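Local structure of flap endonuclease 1 (Desulfurococcus amylolyticus, 3ORY) at residues L223-L226 and D227-L230; F328-D331 and R332-A336; G126-E129 and L130-Y134. The protein probably removes 5' flaps from branched DNA during replication and repair, as a structure-specific, metal-dependent endonuclease. All blocks are in the same frame, centred on the assembly; numbering follows the deposited sequence.

Contact 1: L223-L226 and D227-L230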
ATOM      1  N   LEU A 223      -4.265   2.300 -13.285  1.00 38.49           N
ATOM      2  CA  LEU A 223      -2.922   2.049 -13.784  1.00 38.03           C
ATOM      3  C   LEU A 223      -2.200   3.369 -14.030  1.00 37.59           C
ATOM      4  O   LEU A 223      -2.733   4.268 -14.681  1.00 37.70           O
ATOM      5  CB  LEU A 223      -2.976   1.233 -15.083  1.00 38.56           C
ATOM      6  CG  LEU A 223      -1.694   1.106 -15.924  1.00 39.30           C
ATOM      7  CD1 LEU A 223      -0.661   0.235 -15.221  1.00 39.67           C
ATOM      8  CD2 LEU A 223      -2.006   0.556 -17.316  1.00 41.49           C
ATOM      9  N   ILE A 224      -0.990   3.487 -13.495  1.00 36.43           N
ATOM     10  CA  ILE A 224      -0.142   4.635 -13.789  1.00 36.26           C
ATOM     11  C   ILE A 224       1.155   4.143 -14.404  1.00 35.98           C
ATOM     12  O   ILE A 224       1.861   3.319 -13.818  1.00 35.20           O
ATOM     13  CB  ILE A 224       0.152   5.477 -12.529  1.00 35.90           C
ATOM     14  CG1 ILE A 224      -1.146   6.021 -11.943  1.00 36.11           C
ATOM     15  CG2 ILE A 224       1.143   6.618 -12.852  1.00 35.87           C
ATOM     16  CD1 ILE A 224      -1.073   6.292 -10.459  1.00 36.10           C
ATOM     17  N   GLU A 225       1.472   4.654 -15.587  1.00 36.35           N
ATOM     18  CA  GLU A 225       2.700   4.270 -16.263  1.00 36.41           C
ATOM     19  C   GLU A 225       3.752   5.350 -16.048  1.00 35.64           C
ATOM     20  O   GLU A 225       3.469   6.533 -16.218  1.00 35.51           O
ATOM     21  CB  GLU A 225       2.439   4.021 -17.754  1.00 38.14           C
ATOM     22  CG  GLU A 225       1.471   2.854 -18.005  1.00 40.72           C
ATOM     23  CD  GLU A 225       0.981   2.782 -19.442  1.00 45.62           C
ATOM     24  OE1 GLU A 225       0.154   3.636 -19.843  1.00 47.39           O
ATOM     25  OE2 GLU A 225       1.412   1.860 -20.164  1.00 46.82           O
ATOM     26  N   LEU A 226       4.959   4.927 -15.671  1.00 34.53           N
ATOM     27  CA  LEU A 226       6.032   5.847 -15.291  1.00 34.01           C
ATOM     28  C   LEU A 226       6.448   6.812 -16.401  1.00 34.83           C
ATOM     29  O   LEU A 226       6.351   8.028 -16.233  1.00 33.94           O
ATOM     30  CB  LEU A 226       7.269   5.083 -14.809  1.00 32.67           C
ATOM     31  CG  LEU A 226       8.512   5.894 -14.417  1.00 31.89           C
ATOM     32  CD1 LEU A 226       8.210   6.938 -13.314  1.00 29.29           C
ATOM     33  CD2 LEU A 226       9.635   4.959 -13.978  1.00 30.24           C
ATOM     34  N   ASP A 227       6.942   6.270 -17.514  1.00 36.01           N
ATOM     35  CA  ASP A 227       7.513   7.138 -18.548  1.00 37.62           C
ATOM     36  C   ASP A 227       6.433   8.115 -19.073  1.00 37.37           C
ATOM     37  O   ASP A 227       6.715   9.285 -19.317  1.00 38.25           O
ATOM     38  CB  ASP A 227       8.247   6.330 -19.647  1.00 38.68           C
ATOM     39  CG  ASP A 227       9.680   5.861 -19.215  1.00 41.38           C
ATOM     40  OD1 ASP A 227      10.222   6.302 -18.171  1.00 42.94           O
ATOM     41  OD2 ASP A 227      10.280   5.027 -19.931  1.00 45.31           O
ATOM     42  N   LYS A 228       5.192   7.646 -19.150  1.00 36.95           N
ATOM     43  CA  LYS A 228       4.027   8.480 -19.480  1.00 36.75           C
ATOM     44  C   LYS A 228       3.768   9.605 -18.463  1.00 35.46           C
ATOM     45  O   LYS A 228       3.502  10.760 -18.837  1.00 35.35           O
ATOM     46  CB  LYS A 228       2.801   7.584 -19.558  1.00 37.76           C
ATOM     47  CG  LYS A 228       1.755   7.987 -20.562  1.00 40.52           C
ATOM     48  CD  LYS A 228       0.806   6.818 -20.761  1.00 43.55           C
ATOM     49  CE  LYS A 228      -0.237   7.097 -21.825  1.00 46.83           C
ATOM     50  NZ  LYS A 228      -1.241   5.998 -21.827  1.00 48.65           N
ATOM     51  N   LEU A 229       3.824   9.256 -17.176  1.00 33.04           N
ATOM     52  CA  LEU A 229       3.738  10.235 -16.092  1.00 31.71           C
ATOM     53  C   LEU A 229       4.813  11.320 -16.213  1.00 31.22           C
ATOM     54  O   LEU A 229       4.538  12.511 -16.058  1.00 30.91           O
ATOM     55  CB  LEU A 229       3.861   9.528 -14.731  1.00 30.42           C
ATOM     56  CG  LEU A 229       3.982  10.390 -13.467  1.00 30.72           C
ATOM     57  CD1 LEU A 229       2.744  11.290 -13.272  1.00 32.16           C
ATOM     58  CD2 LEU A 229       4.188   9.500 -12.240  1.00 29.65           C
ATOM     59  N   LEU A 230       6.045  10.893 -16.462  1.00 30.84           N
ATOM     60  CA  LEU A 230       7.167  11.819 -16.532  1.00 30.62           C
ATOM     61  C   LEU A 230       7.005  12.800 -17.698  1.00 31.80           C
ATOM     62  O   LEU A 230       7.236  14.003 -17.538  1.00 31.89           O
ATOM     63  CB  LEU A 230       8.489  11.043 -16.635  1.00 30.19           C
ATOM     64  CG  LEU A 230       8.887  10.152 -15.448  1.00 28.35           C
ATOM     65  CD1 LEU A 230      10.169   9.367 -15.772  1.00 28.59           C
ATOM     66  CD2 LEU A 230       9.063  10.949 -14.142  1.00 25.75           C
TER
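Leu229 N gives its hydrogen to Glu225 O at 2.9 Å, and one residue on, Leu230 N does the same to Leu226 O. These two backbone bonds close the first turn of the helix that leaves the strand ending at Glu225. Glu225, at the N-cap position, does not use its carboxylate to cap the helix; its chain, extended beyond CG, carries the carboxylate to the end of the Lys228 side chain.

There OE1 meets Lys228 NZ at 3.4 Å, a salt bridge whose hydrogen bond is weak. The same oxygen lies as close to Lys228 CD, because the extended lysine chain crosses the glutamate at a slant. A long, flexible type of side chain suits this exposed flank; at this distance the opposite charge probably holds it only loosely.

Apolar contacts lie on another side of the turn. Leu226 places CG opposite its backbone N (chi1 178°), which brings CD1 against Leu230 CG at 3.9 Å, with Leu230 CD1 almost as near. The branched ends of two leucines, one helical turn apart, mesh well in this way. Ile224 CG2 touches Leu229 CD2 more loosely at 4.2 Å, so strand and helix share an apolar edge.

Around the turn, Ile224, Leu226 and Leu229 all rest on Leu191 of helix 189-192, while Leu226 and Leu230 pack on Leu240 of helix 237-247. Ile224 is also hydrogen-bonded through its backbone to Leu198 of the neighbouring antiparallel strand 197-200.

Contact 2: F328-D331 and R332-A336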
ATOM      1  N   PHE A 328     -11.709 -16.842  13.516  1.00 36.78           N
ATOM      2  CA  PHE A 328     -12.542 -16.534  12.349  1.00 36.80           C
ATOM      3  C   PHE A 328     -13.668 -17.558  12.274  1.00 37.40           C
ATOM      4  O   PHE A 328     -13.532 -18.677  12.777  1.00 37.39           O
ATOM      5  CB  PHE A 328     -11.729 -16.629  11.060  1.00 36.24           C
ATOM      6  CG  PHE A 328     -10.900 -15.415  10.751  1.00 36.10           C
ATOM      7  CD1 PHE A 328     -11.096 -14.723   9.561  1.00 36.57           C
ATOM      8  CD2 PHE A 328      -9.900 -14.977  11.626  1.00 35.70           C
ATOM      9  CE1 PHE A 328     -10.324 -13.603   9.246  1.00 35.86           C
ATOM     10  CE2 PHE A 328      -9.119 -13.853  11.324  1.00 34.84           C
ATOM     11  CZ  PHE A 328      -9.335 -13.166  10.129  1.00 35.41           C
ATOM     12  N   SER A 329     -14.767 -17.189  11.626  1.00 37.79           N
ATOM     13  CA  SER A 329     -15.896 -18.101  11.473  1.00 38.76           C
ATOM     14  C   SER A 329     -15.556 -19.288  10.568  1.00 38.52           C
ATOM     15  O   SER A 329     -15.135 -19.100   9.425  1.00 37.86           O
ATOM     16  CB  SER A 329     -17.111 -17.363  10.904  1.00 39.43           C
ATOM     17  OG  SER A 329     -17.942 -18.275  10.203  1.00 40.44           O
ATOM     18  N   ILE A 330     -15.784 -20.504  11.071  1.00 38.47           N
ATOM     19  CA  ILE A 330     -15.516 -21.719  10.301  1.00 38.19           C
ATOM     20  C   ILE A 330     -16.357 -21.801   9.016  1.00 38.54           C
ATOM     21  O   ILE A 330     -15.864 -22.241   7.973  1.00 37.68           O
ATOM     22  CB  ILE A 330     -15.657 -23.010  11.166  1.00 38.80           C
ATOM     23  CG1 ILE A 330     -15.263 -24.255  10.360  1.00 38.75           C
ATOM     24  CG2 ILE A 330     -17.078 -23.152  11.741  1.00 39.92           C
ATOM     25  CD1 ILE A 330     -13.845 -24.231   9.818  1.00 38.97           C
ATOM     26  N   ASP A 331     -17.615 -21.361   9.099  1.00 39.23           N
ATOM     27  CA  ASP A 331     -18.506 -21.312   7.944  1.00 40.14           C
ATOM     28  C   ASP A 331     -17.959 -20.377   6.872  1.00 39.24           C
ATOM     29  O   ASP A 331     -17.806 -20.770   5.708  1.00 38.87           O
ATOM     30  CB  ASP A 331     -19.921 -20.859   8.353  1.00 41.32           C
ATOM     31  CG  ASP A 331     -20.735 -21.967   9.034  1.00 44.26           C
ATOM     32  OD1 ASP A 331     -20.204 -23.079   9.271  1.00 44.77           O
ATOM     33  OD2 ASP A 331     -21.926 -21.712   9.333  1.00 47.04           O
ATOM     34  N   ARG A 332     -17.655 -19.143   7.274  1.00 38.60           N
ATOM     35  CA  ARG A 332     -17.170 -18.142   6.332  1.00 38.34           C
ATOM     36  C   ARG A 332     -15.838 -18.550   5.704  1.00 36.77           C
ATOM     37  O   ARG A 332     -15.664 -18.433   4.489  1.00 36.29           O
ATOM     38  CB  ARG A 332     -17.113 -16.749   6.972  1.00 38.55           C
ATOM     39  CG  ARG A 332     -18.507 -16.114   7.137  1.00 43.25           C
ATOM     40  CD  ARG A 332     -18.436 -14.608   7.432  1.00 49.08           C
ATOM     41  NE  ARG A 332     -18.015 -14.330   8.809  1.00 51.87           N
ATOM     42  CZ  ARG A 332     -18.840 -14.284   9.859  1.00 54.69           C
ATOM     43  NH1 ARG A 332     -18.356 -14.026  11.071  1.00 54.47           N
ATOM     44  NH2 ARG A 332     -20.144 -14.504   9.706  1.00 56.35           N
ATOM     45  N   VAL A 333     -14.921 -19.067   6.523  1.00 35.54           N
ATOM     46  CA  VAL A 333     -13.619 -19.497   6.017  1.00 34.41           C
ATOM     47  C   VAL A 333     -13.746 -20.709   5.083  1.00 34.78           C
ATOM     48  O   VAL A 333     -13.156 -20.726   3.999  1.00 34.56           O
ATOM     49  CB  VAL A 333     -12.601 -19.750   7.166  1.00 33.76           C
ATOM     50  CG1 VAL A 333     -11.356 -20.439   6.648  1.00 32.42           C
ATOM     51  CG2 VAL A 333     -12.251 -18.434   7.841  1.00 32.43           C
ATOM     52  N   SER A 334     -14.525 -21.708   5.494  1.00 35.64           N
ATOM     53  CA  SER A 334     -14.726 -22.910   4.665  1.00 36.02           C
ATOM     54  C   SER A 334     -15.369 -22.605   3.305  1.00 36.78           C
ATOM     55  O   SER A 334     -14.899 -23.089   2.273  1.00 36.74           O
ATOM     56  CB  SER A 334     -15.527 -23.972   5.415  1.00 36.66           C
ATOM     57  OG  SER A 334     -14.864 -24.345   6.613  1.00 35.16           O
ATOM     58  N   THR A 335     -16.441 -21.808   3.317  1.00 37.12           N
ATOM     59  CA  THR A 335     -17.110 -21.367   2.085  1.00 37.66           C
ATOM     60  C   THR A 335     -16.129 -20.631   1.152  1.00 37.22           C
ATOM     61  O   THR A 335     -16.056 -20.934  -0.040  1.00 37.03           O
ATOM     62  CB  THR A 335     -18.354 -20.484   2.397  1.00 37.88           C
ATOM     63  OG1 THR A 335     -19.285 -21.234   3.183  1.00 39.14           O
ATOM     64  CG2 THR A 335     -19.047 -20.042   1.128  1.00 39.02           C
ATOM     65  N   ALA A 336     -15.361 -19.686   1.704  1.00 36.46           N
ATOM     66  CA  ALA A 336     -14.374 -18.958   0.904  1.00 35.94           C
ATOM     67  C   ALA A 336     -13.309 -19.895   0.325  1.00 35.94           C
ATOM     68  O   ALA A 336     -12.940 -19.770  -0.845  1.00 35.62           O
ATOM     69  CB  ALA A 336     -13.728 -17.837   1.718  1.00 35.39           C
TER
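The guanidinium of Arg332 has Ser329 CB over one face, 3.4 Å above its plane and displaced toward the rim, with NH1 the nearest nitrogen. A bend at chi3 (-75°) folds the arginine chain back over the start of its own helix to reach this place. The Phe328 ring leads away from the turn, and it is CB that meets Val333 CG2, at 3.7 Å. Phe328 and Val333 both rest on helix 315-325, where apolar side chains are well suited, whereas Arg332 reaches Tyr77 of helix 70-84.

Ser329 is the N-cap. With OG swung away from its backbone N (chi1 153°), the hydroxyl accepts from Arg332 N at 3.1 Å in an almost straight bond. A short hydroxyl side chain fits this role because it can stand in for the carbonyl that the first turn lacks. Ser329 O takes Val333 N in the ordinary helical way.

Two hydroxyls then fold back on the preceding turn. Ser334 OG donates to Ile330 O at 2.7 Å, and Thr335 OG1 donates to Asp331 O at 3.0 Å. Each carbonyl also receives the backbone N-H of the same residue, from the opposite face of its plane. Two donors therefore grip each oxygen, and each hydroxyl spends its proton on a carbonyl of the preceding turn, which suits short serine and threonine side chains on a helix.

Contact 3: G126-E129 and L130-Y134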
ATOM      1  N   GLY A 126     -20.686  18.597  18.603  1.00 66.86           N
ATOM      2  CA  GLY A 126     -21.796  17.693  18.893  1.00 67.55           C
ATOM      3  C   GLY A 126     -22.187  16.792  17.735  1.00 67.11           C
ATOM      4  O   GLY A 126     -23.344  16.393  17.622  1.00 67.91           O
ATOM      5  N   ASP A 127     -21.215  16.459  16.888  1.00 65.99           N
ATOM      6  CA  ASP A 127     -21.450  15.644  15.698  1.00 65.53           C
ATOM      7  C   ASP A 127     -20.992  14.201  15.914  1.00 64.52           C
ATOM      8  O   ASP A 127     -19.820  13.870  15.719  1.00 63.19           O
ATOM      9  CB  ASP A 127     -20.733  16.265  14.492  1.00 65.08           C
ATOM     10  CG  ASP A 127     -21.240  15.732  13.159  1.00 65.29           C
ATOM     11  OD1 ASP A 127     -21.463  14.506  13.026  1.00 64.71           O
ATOM     12  OD2 ASP A 127     -21.405  16.552  12.232  1.00 66.67           O
ATOM     13  N   LEU A 128     -21.932  13.345  16.302  1.00 65.12           N
ATOM     14  CA  LEU A 128     -21.643  11.953  16.643  1.00 64.40           C
ATOM     15  C   LEU A 128     -21.152  11.122  15.452  1.00 63.43           C
ATOM     16  O   LEU A 128     -20.350  10.197  15.620  1.00 62.28           O
ATOM     17  CB  LEU A 128     -22.869  11.305  17.305  1.00 65.33           C
ATOM     18  CG  LEU A 128     -22.850   9.839  17.763  1.00 65.08           C
ATOM     19  CD1 LEU A 128     -21.620   9.500  18.617  1.00 64.08           C
ATOM     20  CD2 LEU A 128     -24.134   9.508  18.516  1.00 66.07           C
ATOM     21  N   GLU A 129     -21.622  11.459  14.255  1.00 63.70           N
ATOM     22  CA  GLU A 129     -21.207  10.750  13.043  1.00 63.01           C
ATOM     23  C   GLU A 129     -19.727  10.998  12.711  1.00 61.36           C
ATOM     24  O   GLU A 129     -18.989  10.060  12.383  1.00 60.29           O
ATOM     25  CB  GLU A 129     -22.109  11.130  11.857  1.00 64.02           C
ATOM     26  CG  GLU A 129     -22.088  10.136  10.679  1.00 65.31           C
ATOM     27  CD  GLU A 129     -22.706   8.774  11.014  1.00 67.56           C
ATOM     28  OE1 GLU A 129     -23.595   8.700  11.896  1.00 69.80           O
ATOM     29  OE2 GLU A 129     -22.303   7.771  10.383  1.00 67.74           O
ATOM     30  N   LEU A 130     -19.303  12.258  12.797  1.00 61.05           N
ATOM     31  CA  LEU A 130     -17.904  12.607  12.551  1.00 59.64           C
ATOM     32  C   LEU A 130     -17.006  12.077  13.664  1.00 58.54           C
ATOM     33  O   LEU A 130     -15.908  11.595  13.398  1.00 57.28           O
ATOM     34  CB  LEU A 130     -17.722  14.120  12.387  1.00 60.39           C
ATOM     35  CG  LEU A 130     -18.184  14.758  11.071  1.00 61.01           C
ATOM     36  CD1 LEU A 130     -18.116  16.280  11.160  1.00 62.31           C
ATOM     37  CD2 LEU A 130     -17.389  14.249   9.868  1.00 59.74           C
ATOM     38  N   ALA A 131     -17.492  12.163  14.900  1.00 58.70           N
ATOM     39  CA  ALA A 131     -16.785  11.634  16.061  1.00 57.86           C
ATOM     40  C   ALA A 131     -16.379  10.180  15.845  1.00 56.73           C
ATOM     41  O   ALA A 131     -15.215   9.830  16.022  1.00 55.36           O
ATOM     42  CB  ALA A 131     -17.632  11.773  17.310  1.00 58.82           C
ATOM     43  N   ARG A 132     -17.338   9.350  15.440  1.00 56.88           N
ATOM     44  CA  ARG A 132     -17.097   7.930  15.186  1.00 56.32           C
ATOM     45  C   ARG A 132     -16.045   7.701  14.094  1.00 55.09           C
ATOM     46  O   ARG A 132     -15.230   6.784  14.192  1.00 54.30           O
ATOM     47  CB  ARG A 132     -18.417   7.235  14.844  1.00 57.17           C
ATOM     48  CG  ARG A 132     -18.396   5.719  14.951  1.00 57.82           C
ATOM     49  CD  ARG A 132     -19.765   5.160  15.348  1.00 60.91           C
ATOM     50  NE  ARG A 132     -20.848   5.567  14.448  1.00 63.15           N
ATOM     51  CZ  ARG A 132     -21.767   6.488  14.733  1.00 65.45           C
ATOM     52  NH1 ARG A 132     -21.755   7.116  15.902  1.00 66.62           N
ATOM     53  NH2 ARG A 132     -22.704   6.784  13.843  1.00 67.11           N
ATOM     54  N   ARG A 133     -16.055   8.554  13.073  1.00 55.01           N
ATOM     55  CA  ARG A 133     -15.106   8.468  11.965  1.00 54.15           C
ATOM     56  C   ARG A 133     -13.689   8.836  12.404  1.00 53.05           C
ATOM     57  O   ARG A 133     -12.729   8.116  12.110  1.00 52.01           O
ATOM     58  CB  ARG A 133     -15.548   9.380  10.821  1.00 54.78           C
ATOM     59  CG  ARG A 133     -14.702   9.265   9.550  1.00 56.00           C
ATOM     60  CD  ARG A 133     -15.105  10.303   8.502  1.00 58.43           C
ATOM     61  NE  ARG A 133     -16.560  10.391   8.347  1.00 61.67           N
ATOM     62  CZ  ARG A 133     -17.195  11.316   7.628  1.00 63.44           C
ATOM     63  NH1 ARG A 133     -18.521  11.306   7.562  1.00 63.91           N
ATOM     64  NH2 ARG A 133     -16.511  12.253   6.980  1.00 63.17           N
ATOM     65  N   TYR A 134     -13.560   9.954  13.112  1.00 52.85           N
ATOM     66  CA  TYR A 134     -12.246  10.440  13.523  1.00 51.97           C
ATOM     67  C   TYR A 134     -11.679   9.700  14.740  1.00 50.92           C
ATOM     68  O   TYR A 134     -10.493   9.811  15.040  1.00 50.16           O
ATOM     69  CB  TYR A 134     -12.279  11.953  13.744  1.00 52.88           C
ATOM     70  CG  TYR A 134     -12.582  12.728  12.478  1.00 54.63           C
ATOM     71  CD1 TYR A 134     -11.829  12.525  11.320  1.00 54.86           C
ATOM     72  CD2 TYR A 134     -13.619  13.670  12.439  1.00 56.79           C
ATOM     73  CE1 TYR A 134     -12.101  13.231  10.153  1.00 56.44           C
ATOM     74  CE2 TYR A 134     -13.895  14.387  11.275  1.00 57.92           C
ATOM     75  CZ  TYR A 134     -13.129  14.158  10.139  1.00 57.84           C
ATOM     76  OH  TYR A 134     -13.387  14.856   8.983  1.00 60.24           O
TER
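Ala131 N bonds to Asp127 O at 3.0 Å and Arg132 N to Leu128 O, the first i to i+4 bonds of the helix, while Arg133 N to Glu129 O is weak. Asp127 is the N-cap: its OD1 accepts from Leu130 N at 3.1 Å, the donor standing above the carboxylate plane. CG opposite the backbone N (chi1 -163°) turns the carboxylate in over the helix start, where its negative charge would be favoured by the N-terminal end of the helix dipole. Aspartate suits the place, being short enough to fold back on its own first turn. Its other oxygen, OD2, rests against Leu130 CD1 at 3.5 Å. With an alanine in place of the aspartate, Leu130 N would probably lose its capping acceptor, and the first turn would be likely to fray.

Just before it, Gly126 is the C' residue of a Schellman motif that ends helix 102-125, with Asp127 N reaching back to Ala122 O. Its positive phi, 83°, favours glycine. One helix thus stops and the next starts within a few residues, giving a helical hairpin consistent with the arch through which FEN1 enzymes pass the 5' flap. Ala131 and Tyr134 rest on Tyr119 of the longer helix, and a residue as small as alanine is consistent with a close approach there.

On the outer side, Glu129 OE1 forms a salt bridge with Arg132 NH2 at 2.9 Å. The two flat groups are almost perpendicular, 88° apart, and a single oxygen does most of the touching. Bends at chi2 and chi3 bring the arginine back to Leu128, whose CG lies at the guanidinium edge, 3.5 Å from NH1. Arg133, by contrast, offers one guanidinium face to Leu130 CD2.

In the fold
Along the chain contact 3 comes first, then contact 1, then contact 2, and none touches another. The centres of contacts 1 and 3 lie about 38 Å apart. The centres of contacts 2 and 3 are about 33 Å apart. Contacts 1 and 2, with centres about 40 Å apart, sit on opposite sides of the chain's centre. All three are helix starts, yet in different settings. Contact 1 joins strand 216-225 of the central mixed sheet to helix 226-233, within the XPG I-region. Contact 2 opens helix 330-347, which packs on helices 70-84 and 315-325. Contact 3 begins helix 128-134 in a hairpin standing out from the body, probably the arch region that handles the flap.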